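Local coordinates for protein R-imine reductase (Streptomyces kanamyceticus, PDB 3ZGY) that catalyses the R-selective, NADPH-dependent reduction of an imine substrate and belongs to the family related to 3-hydroxyisobutyrate dehydrogenase, at residues Thr254-Met259 with Ala281-Ala286; Val287-Gly292 with Ile300-Thr305. One frame throughout, in Å; residues are numbered along the deposited sequence.

Overall arrangement
Both contacts belong to the helical C-terminal half of the reductase, away from the residues that bind NADP(+), and both use helix 274-291. Contact 1 pairs the middle of that helix with helix 252-269 through a few apolar side chains around Ala283; of its four touching residues Met259 and Ala283 are buried and none is exposed. Contact 2 lies where the same helix ends and faces the short helix 300-304; here the chemistry turns polar, ranging from the exposed Asp289 to the buried Gln302. The centres of contact 1 and contact 2 are about 11 Å apart. Packing of Leu282 on Phe303 and of Ala286 on Gln302 joins the two, and each also touches the second subunit.

Contact 1. Residues Thr254-Met259 with Ala281-Ala286; sequences THLATM and ALADRA
Leu256 and Met259 converge on one methyl group, the CB of Ala283, which points at helix 252-269 from the neighbouring helix. Leu256 brings a single branch: its CD1 lies 3.7 Å from Ala283 CB. Met259 comes in with its thioether, SD standing 3.8 Å from Ala283 CB, while the terminal CE sits a little further off at 4.1 Å from the same carbon. The methionine gets there by an extended chain: CG lies anti to the carbonyl carbon (chi1 -48°), and the rest runs straight out from its own helix toward the other, which carries the sulfur to the alanine. Because Ala283 has only a methyl to offer, the longer leucine and methionine bridge most of the gap. The local helix axes pass 10.3 Å apart, and their N-to-C directions make an angle of 150°, a roughly antiparallel pairing with 134 Å² buried in all.

No hydrogen bond crosses between the segments. Asp284 borders the apolar patch near the CD1 of Leu256, but its OD1 is engaged within its own helix in a salt bridge with Lys280. Leu256 also leans on Lys280 and Val287, and Met259 on Ile279 and Lys280, extending the seam along helix 274-291 on both sides of Ala283. Beyond the seam, Met259 touches Tyr296 in the loop after helix 274-291 and packs on Trp195 of the second subunit. Helices 252-269 and 274-291 thus pair as a helical hairpin, with helix 300-304 lying against Leu282 and Ala286 of the latter.

Contact 2. Residues Val287-Gly292 with Ile300-Thr305; sequences VADGHG and IEQFRT
An imidazole and a carboxylate meet nearly at right angles where helix 274-291 gives out: the ring plane of His291 and the carboxylate plane of Glu301 are 77° apart. NE2 of His291 lies 2.9 Å from OE1 of Glu301, and that oxygen approaches the ring obliquely. The other carboxylate oxygen is more distant, OE2 of Glu301 being 3.8 Å from His291 NE2. Glu301 reaches across with CG anti to the carbonyl carbon (chi1 -70°) and the rest of its chain stretched out, which carries the carboxylate to the histidine. The other ring nitrogen, ND1 of His291, is hydrogen-bonded to Ser294 OG, which helps fix the ring's rotation. Replacing His291 by an alanine removes the ring, which is likely to leave the Glu301 carboxylate without its imidazole neighbour and the Ser294 hydroxyl without its partner.

Alongside, Asp289 and Gln302 reach toward each other, but OD2 of Asp289 stays a long 3.6 Å from NE2 of Gln302, with the carboxylate and amide planes turned 60° apart. The side chain of Gln302 also packs on Arg285 and Ala286.

The His291 backbone is set by the helix ending, a Schellman motif with Gly290 at C-prime in a positive-phi conformation: Gly290 N bonds to Val287 O, and His291 N probably to Ala286 O. Within 300-305, Thr305 OG1 donates to Glu301 O. The chain between the segments, residues 293-299, is neither helix nor strand; it leads into helix 300-304, whose Phe303 packs back on Leu282 and on Gln203 of the second subunit, while Val287 faces helix 252-269.

Contact 1. Residues Thr254-Met259 with Ala281-Ala286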
loop_
_atom_site.group_PDB
_atom_site.type_symbol
_atom_site.label_atom_id
_atom_site.label_comp_id
_atom_site.label_asym_id
_atom_site.label_seq_id
_atom_site.Cartn_x
_atom_site.Cartn_y
_atom_site.Cartn_z
ATOM N N THR D 254 -1.290 2.771 -22.059
ATOM C CA THR D 254 -0.163 1.825 -21.906
ATOM C C THR D 254 -0.387 0.822 -20.766
ATOM O O THR D 254 -0.023 -0.355 -20.868
ATOM C CB THR D 254 1.233 2.512 -21.534
ATOM O OG1 THR D 254 1.166 3.918 -21.713
ATOM C CG2 THR D 254 2.424 1.965 -22.369
ATOM N N HIS D 255 -0.937 1.291 -19.653
ATOM C CA HIS D 255 -1.201 0.415 -18.498
ATOM C C HIS D 255 -2.096 -0.750 -18.893
ATOM O O HIS D 255 -1.894 -1.880 -18.474
ATOM C CB HIS D 255 -1.832 1.234 -17.346
ATOM C CG HIS D 255 -0.860 2.134 -16.633
ATOM N ND1 HIS D 255 -0.401 1.870 -15.366
ATOM C CD2 HIS D 255 -0.240 3.275 -17.022
ATOM C CE1 HIS D 255 0.440 2.818 -14.988
ATOM N NE2 HIS D 255 0.559 3.683 -15.980
ATOM N N LEU D 256 -3.082 -0.430 -19.725
ATOM C CA LEU D 256 -4.226 -1.304 -20.084
ATOM C C LEU D 256 -3.948 -2.713 -20.537
ATOM O O LEU D 256 -4.559 -3.668 -20.060
ATOM C CB LEU D 256 -4.950 -0.628 -21.241
ATOM C CG LEU D 256 -6.299 0.015 -21.067
ATOM C CD1 LEU D 256 -6.674 0.303 -19.620
ATOM C CD2 LEU D 256 -6.238 1.285 -21.903
ATOM N N ALA D 257 -3.057 -2.831 -21.510
ATOM C CA ALA D 257 -2.636 -4.137 -21.989
ATOM C C ALA D 257 -2.066 -4.985 -20.846
ATOM O O ALA D 257 -2.413 -6.163 -20.691
ATOM C CB ALA D 257 -1.584 -3.971 -23.049
ATOM N N THR D 258 -1.221 -4.363 -20.031
ATOM C CA THR D 258 -0.637 -5.043 -18.887
ATOM C C THR D 258 -1.649 -5.448 -17.845
ATOM O O THR D 258 -1.547 -6.544 -17.297
ATOM C CB THR D 258 0.352 -4.164 -18.196
ATOM O OG1 THR D 258 1.105 -3.462 -19.189
ATOM C CG2 THR D 258 1.248 -4.989 -17.413
ATOM N N MET D 259 -2.686 -4.630 -17.641
ATOM C CA MET D 259 -3.732 -5.022 -16.721
ATOM C C MET D 259 -4.475 -6.247 -17.230
ATOM O O MET D 259 -4.948 -7.062 -16.411
ATOM C CB MET D 259 -4.726 -3.886 -16.456
ATOM C CG MET D 259 -4.129 -2.524 -16.125
ATOM S SD MET D 259 -5.354 -1.369 -15.472
ATOM C CE MET D 259 -4.308 -0.256 -14.509
ATOM N N ALA D 281 -11.205 -2.358 -14.490
ATOM C CA ALA D 281 -12.433 -1.604 -14.547
ATOM C C ALA D 281 -12.179 -0.090 -14.389
ATOM O O ALA D 281 -12.625 0.691 -15.249
ATOM C CB ALA D 281 -13.435 -2.096 -13.523
ATOM N N LEU D 282 -11.456 0.331 -13.339
ATOM C CA LEU D 282 -11.258 1.763 -13.148
ATOM C C LEU D 282 -10.587 2.344 -14.322
ATOM O O LEU D 282 -10.998 3.370 -14.823
ATOM C CB LEU D 282 -10.444 2.116 -11.890
ATOM C CG LEU D 282 -11.052 1.700 -10.551
ATOM C CD1 LEU D 282 -10.128 2.154 -9.461
ATOM C CD2 LEU D 282 -12.460 2.207 -10.325
ATOM N N ALA D 283 -9.549 1.717 -14.799
ATOM C CA ALA D 283 -8.844 2.323 -15.938
ATOM C C ALA D 283 -9.729 2.398 -17.214
ATOM O O ALA D 283 -9.551 3.294 -18.033
ATOM C CB ALA D 283 -7.554 1.599 -16.224
ATOM N N ASP D 284 -10.676 1.480 -17.361
ATOM C CA ASP D 284 -11.564 1.538 -18.513
ATOM C C ASP D 284 -12.375 2.824 -18.499
ATOM O O ASP D 284 -12.493 3.514 -19.512
ATOM C CB ASP D 284 -12.511 0.318 -18.551
ATOM C CG ASP D 284 -11.839 -0.949 -19.123
ATOM O OD1 ASP D 284 -10.781 -0.853 -19.830
ATOM O OD2 ASP D 284 -12.382 -2.043 -18.831
ATOM N N ARG D 285 -12.966 3.112 -17.348
ATOM C CA ARG D 285 -13.755 4.321 -17.174
ATOM C C ARG D 285 -12.953 5.571 -17.527
ATOM O O ARG D 285 -13.447 6.453 -18.215
ATOM C CB ARG D 285 -14.184 4.439 -15.753
ATOM C CG ARG D 285 -15.132 3.360 -15.327
ATOM C CD ARG D 285 -15.606 3.613 -13.905
ATOM N NE ARG D 285 -16.132 2.386 -13.340
ATOM C CZ ARG D 285 -16.300 2.130 -12.042
ATOM N NH1 ARG D 285 -15.973 3.003 -11.096
ATOM N NH2 ARG D 285 -16.793 0.951 -11.694
ATOM N N ALA D 286 -11.701 5.642 -17.096
ATOM C CA ALA D 286 -10.911 6.806 -17.433
ATOM C C ALA D 286 -10.736 6.905 -18.946
ATOM O O ALA D 286 -10.719 8.014 -19.506
ATOM C CB ALA D 286 -9.555 6.780 -16.739
#

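Contact 2. Residues Val287-Gly292 with Ile300-Thr305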
loop_
_atom_site.group_PDB
_atom_site.type_symbol
_atom_site.label_atom_id
_atom_site.label_comp_id
_atom_site.label_asym_id
_atom_site.label_seq_id
_atom_site.Cartn_x
_atom_site.Cartn_y
_atom_site.Cartn_z
ATOM N N VAL D 287 -10.597 5.745 -19.595
ATOM C CA VAL D 287 -10.330 5.721 -21.027
ATOM C C VAL D 287 -11.572 6.227 -21.743
ATOM O O VAL D 287 -11.471 7.069 -22.636
ATOM C CB VAL D 287 -9.886 4.323 -21.502
ATOM C CG1 VAL D 287 -10.173 4.110 -22.981
ATOM C CG2 VAL D 287 -8.398 4.149 -21.223
ATOM N N ALA D 288 -12.720 5.735 -21.277
ATOM C CA ALA D 288 -14.033 6.137 -21.757
ATOM C C ALA D 288 -14.378 7.611 -21.525
ATOM O O ALA D 288 -15.325 8.082 -22.110
ATOM C CB ALA D 288 -15.125 5.265 -21.120
ATOM N N ASP D 289 -13.683 8.315 -20.643
ATOM C CA ASP D 289 -13.898 9.749 -20.469
ATOM C C ASP D 289 -12.781 10.465 -21.180
ATOM O O ASP D 289 -12.480 11.601 -20.870
ATOM C CB ASP D 289 -13.876 10.147 -18.981
ATOM C CG ASP D 289 -15.029 9.552 -18.192
ATOM O OD1 ASP D 289 -15.861 8.824 -18.792
ATOM O OD2 ASP D 289 -15.076 9.804 -16.960
ATOM N N GLY D 290 -12.129 9.782 -22.103
ATOM C CA GLY D 290 -11.099 10.395 -22.920
ATOM C C GLY D 290 -9.838 10.732 -22.173
ATOM O O GLY D 290 -9.082 11.589 -22.618
ATOM N N HIS D 291 -9.603 10.075 -21.040
ATOM C CA HIS D 291 -8.364 10.307 -20.303
ATOM C C HIS D 291 -7.269 9.302 -20.633
ATOM O O HIS D 291 -6.178 9.339 -20.029
ATOM C CB HIS D 291 -8.635 10.360 -18.811
ATOM C CG HIS D 291 -9.113 11.697 -18.342
ATOM N ND1 HIS D 291 -8.280 12.795 -18.280
ATOM C CD2 HIS D 291 -10.324 12.113 -17.905
ATOM C CE1 HIS D 291 -8.958 13.833 -17.831
ATOM N NE2 HIS D 291 -10.201 13.445 -17.596
ATOM N N GLY D 292 -7.529 8.451 -21.625
ATOM C CA GLY D 292 -6.550 7.465 -22.083
ATOM C C GLY D 292 -5.149 8.018 -22.254
ATOM O O GLY D 292 -4.156 7.317 -22.000
ATOM N N ILE D 300 -7.959 9.995 -10.395
ATOM C CA ILE D 300 -8.576 10.641 -9.233
ATOM C C ILE D 300 -10.036 11.010 -9.541
ATOM O O ILE D 300 -10.881 10.974 -8.638
ATOM C CB ILE D 300 -7.760 11.873 -8.748
ATOM C CG1 ILE D 300 -8.300 12.427 -7.438
ATOM C CG2 ILE D 300 -7.768 12.999 -9.774
ATOM C CD1 ILE D 300 -7.904 11.625 -6.230
ATOM N N GLU D 301 -10.355 11.330 -10.797
ATOM C CA GLU D 301 -11.768 11.603 -11.192
ATOM C C GLU D 301 -12.709 10.426 -10.990
ATOM O O GLU D 301 -13.864 10.585 -10.621
ATOM C CB GLU D 301 -11.828 12.097 -12.617
ATOM C CG GLU D 301 -11.234 13.505 -12.692
ATOM C CD GLU D 301 -11.088 14.055 -14.100
ATOM O OE1 GLU D 301 -11.607 13.431 -15.049
ATOM O OE2 GLU D 301 -10.463 15.124 -14.252
ATOM N N GLN D 302 -12.180 9.227 -11.148
ATOM C CA GLN D 302 -12.938 8.024 -10.879
ATOM C C GLN D 302 -13.191 7.845 -9.400
ATOM O O GLN D 302 -14.269 7.414 -8.990
ATOM C CB GLN D 302 -12.174 6.827 -11.419
ATOM C CG GLN D 302 -12.643 6.373 -12.773
ATOM C CD GLN D 302 -12.716 7.488 -13.800
ATOM O OE1 GLN D 302 -11.715 8.131 -14.148
ATOM N NE2 GLN D 302 -13.906 7.696 -14.320
ATOM N N PHE D 303 -12.213 8.229 -8.580
ATOM C CA PHE D 303 -12.365 8.122 -7.126
ATOM C C PHE D 303 -13.209 9.215 -6.472
ATOM O O PHE D 303 -13.752 9.016 -5.409
ATOM C CB PHE D 303 -11.007 8.024 -6.490
ATOM C CG PHE D 303 -10.407 6.664 -6.636
ATOM C CD1 PHE D 303 -10.694 5.665 -5.716
ATOM C CD2 PHE D 303 -9.619 6.369 -7.735
ATOM C CE1 PHE D 303 -10.154 4.418 -5.831
ATOM C CE2 PHE D 303 -9.055 5.121 -7.861
ATOM C CZ PHE D 303 -9.342 4.131 -6.918
ATOM N N ARG D 304 -13.376 10.326 -7.159
ATOM C CA ARG D 304 -14.327 11.335 -6.755
ATOM C C ARG D 304 -15.812 11.098 -7.034
ATOM O O ARG D 304 -16.608 11.829 -6.481
ATOM C CB ARG D 304 -13.922 12.633 -7.392
ATOM C CG ARG D 304 -12.696 13.214 -6.705
ATOM C CD ARG D 304 -12.125 14.355 -7.524
ATOM N NE ARG D 304 -10.956 14.876 -6.845
ATOM C CZ ARG D 304 -10.028 15.601 -7.431
ATOM N NH1 ARG D 304 -10.140 15.888 -8.713
ATOM N NH2 ARG D 304 -8.984 16.037 -6.722
ATOM N N THR D 305 -16.188 10.148 -7.895
ATOM C CA THR D 305 -17.605 9.870 -8.234
ATOM C C THR D 305 -18.253 8.638 -7.603
ATOM O O THR D 305 -17.796 7.554 -7.838
ATOM C CB THR D 305 -17.748 9.591 -9.763
ATOM O OG1 THR D 305 -16.680 10.173 -10.548
ATOM C CG2 THR D 305 -19.092 10.073 -10.264
#